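Local coordinates for endo alpha-1,4 polygalactosaminidase (PDB 6OJ1), which cleaves alpha-1,4-linked galactosamine chains as an endo-acting glycoside hydrolase and so disrupts microbial biofilms, at residues Trp42-Leu47 and Phe228-Pro233; Asp99-Ser104 and Arg127-Asp132. All blocks are in the same frame, centred on the assembly; numbering follows the deposited sequence.

Interaction 1: residues Trp42-Leu47 and Phe228-Pro233; sequences WQIELL and FHIEYP
Trp42 lays one face of its indole on Phe228 inside the (beta/alpha)-barrel, joining strand 42-45 to strand 227-231, which neighbours strand 261-266. Phe228 CB stands over the face of the six-membered ring in a CH-pi contact, 3.4 Å from the ring centroid. Beyond that methylene the phenyl ring turns back along the indole, and its plane is inclined at 44° to the five-membered ring, an oblique aromatic pair. At the far end of the indole, Ile230 CG1 meets the edge, 3.6 Å from Trp42 CZ2. The Trp42 chi1 of 74°, which sets CG between the backbone N and the carbonyl carbon, swings the long ring across to the other strand. Two residues further along each strand, the methyl groups Ile44 CD1 and Ile230 CD1 touch at 4.1 Å.

No hydrogen bond links the two segments, as their short axes pass 8.6 Å apart at 56°. The side-chain contacts are apolar, but the indole also lies against the Phe228-His229 backbone, with Trp42 CZ2 3.4 Å from Phe228 C. Val264 of strand 261-266 packs against both Trp42 and Ile230, while Trp202 meets the Phe228 ring edge-to-face. On the opposite face of strand 227-231, His229 ND1 is bonded to Thr263 OG1, and His229 NE2 donates to the anti lone pair of Glu231 OE2 at 2.6 Å.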
loop_
_atom_site.group_PDB
_atom_site.type_symbol
_atom_site.label_atom_id
_atom_site.label_comp_id
_atom_site.label_asym_id
_atom_site.label_seq_id
_atom_site.Cartn_x
_atom_site.Cartn_y
_atom_site.Cartn_z
ATOM N N TRP A 42 -10.862 6.777 -3.808
ATOM C CA TRP A 42 -10.590 5.683 -2.889
ATOM C C TRP A 42 -10.694 6.165 -1.450
ATOM O O TRP A 42 -10.790 7.362 -1.159
ATOM C CB TRP A 42 -9.215 5.041 -3.144
ATOM C CG TRP A 42 -8.002 5.837 -2.697
ATOM C CD1 TRP A 42 -7.729 7.149 -2.966
ATOM C CD2 TRP A 42 -6.875 5.335 -1.957
ATOM N NE1 TRP A 42 -6.513 7.503 -2.412
ATOM C CE2 TRP A 42 -5.972 6.413 -1.786
ATOM C CE3 TRP A 42 -6.546 4.081 -1.418
ATOM C CZ2 TRP A 42 -4.764 6.281 -1.094
ATOM C CZ3 TRP A 42 -5.337 3.941 -0.729
ATOM C CH2 TRP A 42 -4.457 5.038 -0.580
ATOM N N GLN A 43 -10.699 5.185 -0.556
ATOM C CA GLN A 43 -10.608 5.366 0.880
ATOM C C GLN A 43 -9.612 4.336 1.383
ATOM O O GLN A 43 -9.484 3.256 0.803
ATOM C CB GLN A 43 -11.999 5.204 1.546
ATOM C CG GLN A 43 -12.022 4.848 3.048
ATOM C CD GLN A 43 -11.589 5.987 3.977
ATOM O OE1 GLN A 43 -10.618 6.690 3.713
ATOM N NE2 GLN A 43 -12.317 6.166 5.077
ATOM N N ILE A 44 -8.884 4.679 2.439
ATOM C CA ILE A 44 -7.971 3.746 3.082
ATOM C C ILE A 44 -8.201 3.818 4.583
ATOM O O ILE A 44 -8.350 4.909 5.147
ATOM C CB ILE A 44 -6.492 4.021 2.732
ATOM C CG1 ILE A 44 -5.575 3.087 3.536
ATOM C CG2 ILE A 44 -6.119 5.495 2.946
ATOM C CD1 ILE A 44 -4.109 3.058 3.044
ATOM N N GLU A 45 -8.272 2.656 5.225
ATOM C CA GLU A 45 -8.490 2.608 6.673
ATOM C C GLU A 45 -7.770 1.362 7.167
ATOM O O GLU A 45 -8.218 0.247 6.898
ATOM C CB GLU A 45 -9.975 2.576 7.025
ATOM C CG GLU A 45 -10.251 2.860 8.510
ATOM C CD GLU A 45 -10.001 1.651 9.386
ATOM O OE1 GLU A 45 -10.710 0.633 9.205
ATOM O OE2 GLU A 45 -9.079 1.708 10.237
ATOM N N LEU A 46 -6.656 1.559 7.878
ATOM C CA LEU A 46 -5.778 0.473 8.291
ATOM C C LEU A 46 -5.715 0.274 9.796
ATOM O O LEU A 46 -5.153 -0.735 10.240
ATOM C CB LEU A 46 -4.344 0.720 7.780
ATOM C CG LEU A 46 -4.193 0.883 6.281
ATOM C CD1 LEU A 46 -2.673 0.896 5.938
ATOM C CD2 LEU A 46 -4.904 -0.262 5.574
ATOM N N LEU A 47 -6.273 1.191 10.592
ATOM C CA LEU A 47 -6.029 1.130 12.032
ATOM C C LEU A 47 -6.846 0.034 12.720
ATOM O O LEU A 47 -6.343 -0.646 13.628
ATOM C CB LEU A 47 -6.307 2.499 12.656
ATOM C CG LEU A 47 -6.031 2.635 14.149
ATOM C CD1 LEU A 47 -4.546 2.389 14.415
ATOM C CD2 LEU A 47 -6.447 4.017 14.644
ATOM N N PHE A 228 -2.783 6.229 -5.926
ATOM C CA PHE A 228 -3.582 6.355 -4.713
ATOM C C PHE A 228 -2.731 7.128 -3.715
ATOM O O PHE A 228 -1.777 6.596 -3.141
ATOM C CB PHE A 228 -4.020 4.974 -4.244
ATOM C CG PHE A 228 -4.914 4.297 -5.239
ATOM C CD1 PHE A 228 -6.103 4.908 -5.632
ATOM C CD2 PHE A 228 -4.568 3.078 -5.812
ATOM C CE1 PHE A 228 -6.946 4.314 -6.576
ATOM C CE2 PHE A 228 -5.404 2.472 -6.750
ATOM C CZ PHE A 228 -6.591 3.092 -7.136
ATOM N N HIS A 229 -3.065 8.406 -3.543
ATOM C CA HIS A 229 -2.153 9.403 -2.999
ATOM C C HIS A 229 -2.638 9.864 -1.632
ATOM O O HIS A 229 -3.776 10.322 -1.499
ATOM C CB HIS A 229 -2.039 10.576 -3.979
ATOM C CG HIS A 229 -1.356 11.781 -3.417
ATOM N ND1 HIS A 229 -1.910 13.041 -3.490
ATOM C CD2 HIS A 229 -0.167 11.924 -2.781
ATOM C CE1 HIS A 229 -1.095 13.910 -2.917
ATOM N NE2 HIS A 229 -0.034 13.258 -2.474
ATOM N N ILE A 230 -1.767 9.765 -0.624
ATOM C CA ILE A 230 -2.088 10.154 0.752
ATOM C C ILE A 230 -1.234 11.347 1.150
ATOM O O ILE A 230 -0.024 11.360 0.901
ATOM C CB ILE A 230 -1.839 8.998 1.743
ATOM C CG1 ILE A 230 -2.453 7.690 1.267
ATOM C CG2 ILE A 230 -2.369 9.359 3.129
ATOM C CD1 ILE A 230 -2.004 6.495 2.119
ATOM N N GLU A 231 -1.854 12.345 1.792
ATOM C CA GLU A 231 -1.110 13.387 2.486
ATOM C C GLU A 231 -1.593 13.455 3.927
ATOM O O GLU A 231 -2.748 13.136 4.226
ATOM C CB GLU A 231 -1.253 14.765 1.819
ATOM C CG GLU A 231 -0.667 14.840 0.385
ATOM C CD GLU A 231 0.857 14.896 0.348
ATOM O OE1 GLU A 231 1.468 15.406 1.311
ATOM O OE2 GLU A 231 1.446 14.440 -0.661
ATOM N N TYR A 232 -0.691 13.872 4.818
ATOM C CA TYR A 232 -0.925 13.872 6.262
ATOM C C TYR A 232 -0.707 15.284 6.796
ATOM O O TYR A 232 0.282 15.550 7.492
ATOM C CB TYR A 232 0.008 12.900 6.980
ATOM C CG TYR A 232 -0.071 11.447 6.555
ATOM C CD1 TYR A 232 -1.189 10.673 6.836
ATOM C CD2 TYR A 232 0.999 10.844 5.905
ATOM C CE1 TYR A 232 -1.247 9.329 6.461
ATOM C CE2 TYR A 232 0.961 9.511 5.532
ATOM C CZ TYR A 232 -0.164 8.756 5.809
ATOM O OH TYR A 232 -0.222 7.424 5.446
ATOM N N PRO A 233 -1.619 16.211 6.507
ATOM C CA PRO A 233 -1.344 17.624 6.826
ATOM C C PRO A 233 -1.332 17.943 8.316
ATOM O O PRO A 233 -0.758 18.972 8.696
ATOM C CB PRO A 233 -2.468 18.372 6.097
ATOM C CG PRO A 233 -3.542 17.382 5.938
ATOM C CD PRO A 233 -2.881 16.038 5.770
#

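Interaction 2: residues Asp99-Ser104 and Arg127-Asp132; sequences DKFKDS and RQIMLD. With EDO (1,2-ethanediol), chain G.
A methyl group centred over a phenyl ring is the striking feature here: Ile129 CD1 sits 3.6 Å from the centroid of the Phe101 ring, 8° off its normal, in a CH-pi contact. The same isoleucine presents its other branch to the ring, with CG2 3.7 Å from Phe101 CZ, while Met130 CE approaches the ring edge near its plane. Tyr91 meets Phe101 edge-to-face, and Leu119 of strand 116-119 also packs on it. Ile129 CD1 also touches Lys100 CB at 3.6 Å, roughly at right angles to its approach to the ring.

From there the lysine chain, fully extended beyond CG, runs past the isoleucine to bring NZ within 3.0 Å of Asp132 OD2, a salt bridge that meets the carboxylate on its anti side, 28° out of plane. Gln128 NE2 holds the other oxygen, Asp132 OD1, at 3.1 Å from above the carboxylate plane, so both oxygens are engaged. A 1,2-ethanediol, probably from the crystallisation liquor, accepts a 2.7 Å hydrogen bond at O2 from Lys100 NZ and also binds Asp97. Apolar packing with a salt bridge at its edge is how this loop between strands 90-92 and 106-109 docks on helix 124-140 of the (beta/alpha)-barrel.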
loop_
_atom_site.group_PDB
_atom_site.type_symbol
_atom_site.label_atom_id
_atom_site.label_comp_id
_atom_site.label_asym_id
_atom_site.label_seq_id
_atom_site.Cartn_x
_atom_site.Cartn_y
_atom_site.Cartn_z
ATOM N N ASP A 99 4.888 -15.883 14.300
ATOM C CA ASP A 99 5.804 -16.940 14.723
ATOM C C ASP A 99 6.384 -17.730 13.554
ATOM O O ASP A 99 7.281 -18.555 13.774
ATOM C CB ASP A 99 5.106 -17.876 15.690
ATOM C CG ASP A 99 4.748 -17.190 16.996
ATOM O OD1 ASP A 99 5.650 -16.602 17.634
ATOM O OD2 ASP A 99 3.566 -17.204 17.361
ATOM N N LYS A 100 5.912 -17.493 12.329
ATOM C CA LYS A 100 6.536 -18.136 11.173
ATOM C C LYS A 100 7.918 -17.579 10.887
ATOM O O LYS A 100 8.749 -18.272 10.276
ATOM C CB LYS A 100 5.669 -17.958 9.930
ATOM C CG LYS A 100 4.299 -18.657 10.021
ATOM C CD LYS A 100 3.463 -18.352 8.768
ATOM C CE LYS A 100 2.149 -19.143 8.743
ATOM N NZ LYS A 100 1.347 -18.824 7.515
ATOM N N PHE A 101 8.166 -16.320 11.261
ATOM C CA PHE A 101 9.430 -15.671 10.929
ATOM C C PHE A 101 10.578 -16.224 11.768
ATOM O O PHE A 101 10.429 -16.488 12.966
ATOM C CB PHE A 101 9.321 -14.162 11.140
ATOM C CG PHE A 101 8.375 -13.488 10.201
ATOM C CD1 PHE A 101 7.021 -13.417 10.488
ATOM C CD2 PHE A 101 8.846 -12.913 9.026
ATOM C CE1 PHE A 101 6.145 -12.790 9.606
ATOM C CE2 PHE A 101 7.981 -12.283 8.139
ATOM C CZ PHE A 101 6.630 -12.219 8.432
ATOM N N LYS A 102 11.735 -16.394 11.130
ATOM C CA LYS A 102 12.928 -16.862 11.821
ATOM C C LYS A 102 13.769 -15.678 12.271
ATOM O O LYS A 102 13.676 -14.582 11.714
ATOM C CB LYS A 102 13.766 -17.776 10.916
ATOM C CG LYS A 102 13.042 -19.057 10.476
ATOM C CD LYS A 102 13.905 -19.786 9.425
ATOM C CE LYS A 102 13.298 -21.117 8.993
ATOM N NZ LYS A 102 14.247 -21.844 8.091
ATOM N N ASP A 103 14.630 -15.926 13.265
ATOM C CA ASP A 103 15.543 -14.885 13.724
ATOM C C ASP A 103 16.359 -14.329 12.568
ATOM O O ASP A 103 16.560 -13.113 12.469
ATOM C CB ASP A 103 16.458 -15.417 14.836
ATOM C CG ASP A 103 17.370 -16.562 14.380
ATOM O OD1 ASP A 103 17.085 -17.194 13.343
ATOM O OD2 ASP A 103 18.377 -16.832 15.076
ATOM N N SER A 104 16.783 -15.199 11.646
ATOM C CA SER A 104 17.590 -14.769 10.510
ATOM C C SER A 104 16.796 -13.983 9.474
ATOM O O SER A 104 17.406 -13.395 8.578
ATOM C CB SER A 104 18.251 -15.992 9.858
ATOM O OG SER A 104 17.270 -16.983 9.569
ATOM N N ARG A 127 9.620 -15.055 1.763
ATOM C CA ARG A 127 8.827 -15.155 0.543
ATOM C C ARG A 127 7.682 -16.153 0.699
ATOM O O ARG A 127 6.561 -15.887 0.249
ATOM C CB ARG A 127 9.747 -15.495 -0.627
ATOM C CG ARG A 127 10.619 -14.284 -0.945
ATOM C CD ARG A 127 11.397 -14.482 -2.215
ATOM N NE ARG A 127 12.068 -13.249 -2.624
ATOM C CZ ARG A 127 12.402 -12.994 -3.886
ATOM N NH1 ARG A 127 12.093 -13.873 -4.835
ATOM N NH2 ARG A 127 13.022 -11.867 -4.203
ATOM N N GLN A 128 7.920 -17.275 1.389
ATOM C CA GLN A 128 6.840 -18.241 1.588
ATOM C C GLN A 128 5.762 -17.678 2.510
ATOM O O GLN A 128 4.575 -17.933 2.298
ATOM C CB GLN A 128 7.374 -19.564 2.134
ATOM C CG GLN A 128 6.299 -20.662 2.247
ATOM C CD GLN A 128 5.615 -20.973 0.921
ATOM O OE1 GLN A 128 6.271 -21.358 -0.046
ATOM N NE2 GLN A 128 4.292 -20.811 0.874
ATOM N N ILE A 129 6.152 -16.925 3.542
ATOM C CA ILE A 129 5.149 -16.287 4.398
ATOM C C ILE A 129 4.296 -15.327 3.577
ATOM O O ILE A 129 3.067 -15.267 3.741
ATOM C CB ILE A 129 5.822 -15.569 5.587
ATOM C CG1 ILE A 129 6.464 -16.588 6.536
ATOM C CG2 ILE A 129 4.795 -14.673 6.357
ATOM C CD1 ILE A 129 7.448 -15.940 7.515
ATOM N N MET A 130 4.926 -14.562 2.676
ATOM C CA MET A 130 4.144 -13.641 1.854
ATOM C C MET A 130 3.225 -14.388 0.898
ATOM O O MET A 130 2.122 -13.904 0.608
ATOM C CB MET A 130 5.054 -12.681 1.081
ATOM C CG MET A 130 5.909 -11.811 2.020
ATOM S SD MET A 130 4.948 -11.077 3.372
ATOM C CE MET A 130 6.229 -10.810 4.615
ATOM N N LEU A 131 3.648 -15.553 0.399
ATOM C CA LEU A 131 2.732 -16.375 -0.389
ATOM C C LEU A 131 1.558 -16.842 0.452
ATOM O O LEU A 131 0.422 -16.870 -0.030
ATOM C CB LEU A 131 3.453 -17.585 -0.979
ATOM C CG LEU A 131 4.511 -17.306 -2.039
ATOM C CD1 LEU A 131 5.130 -18.616 -2.468
ATOM C CD2 LEU A 131 3.879 -16.586 -3.227
ATOM N N ASP A 132 1.813 -17.231 1.708
ATOM C CA ASP A 132 0.714 -17.594 2.609
ATOM C C ASP A 132 -0.247 -16.417 2.813
ATOM O O ASP A 132 -1.472 -16.604 2.869
ATOM C CB ASP A 132 1.252 -18.049 3.970
ATOM C CG ASP A 132 2.041 -19.349 3.918
ATOM O OD1 ASP A 132 2.066 -20.029 2.872
ATOM O OD2 ASP A 132 2.662 -19.677 4.956
HETATM C C1 EDO G . -1.757 -16.872 7.278
HETATM O O1 EDO G . -1.722 -16.530 8.665
HETATM C C2 EDO G . -0.778 -15.970 6.551
HETATM O O2 EDO G . 0.561 -16.282 6.957
#

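Interaction 1 lies in the core and interaction 2 toward the surface, on opposite sides of the chain's centre, with their own centres about 27 Å apart and no touch between them. They share no strand or helix: 42-47 and 228-233 belong to the large barrel sheet, whereas 99-104 and 127-132 pair a loop of the small three-stranded sheet region with an outer helix. Both rest on a CH-pi contact over an aromatic face, and they bury similar areas, 239 and 258 Å². Their polar chemistry differs with depth. All the touching residues of interaction 1 are buried and meet without a hydrogen bond, largely through apolar side chains, while interaction 2 adds a salt bridge at its margin.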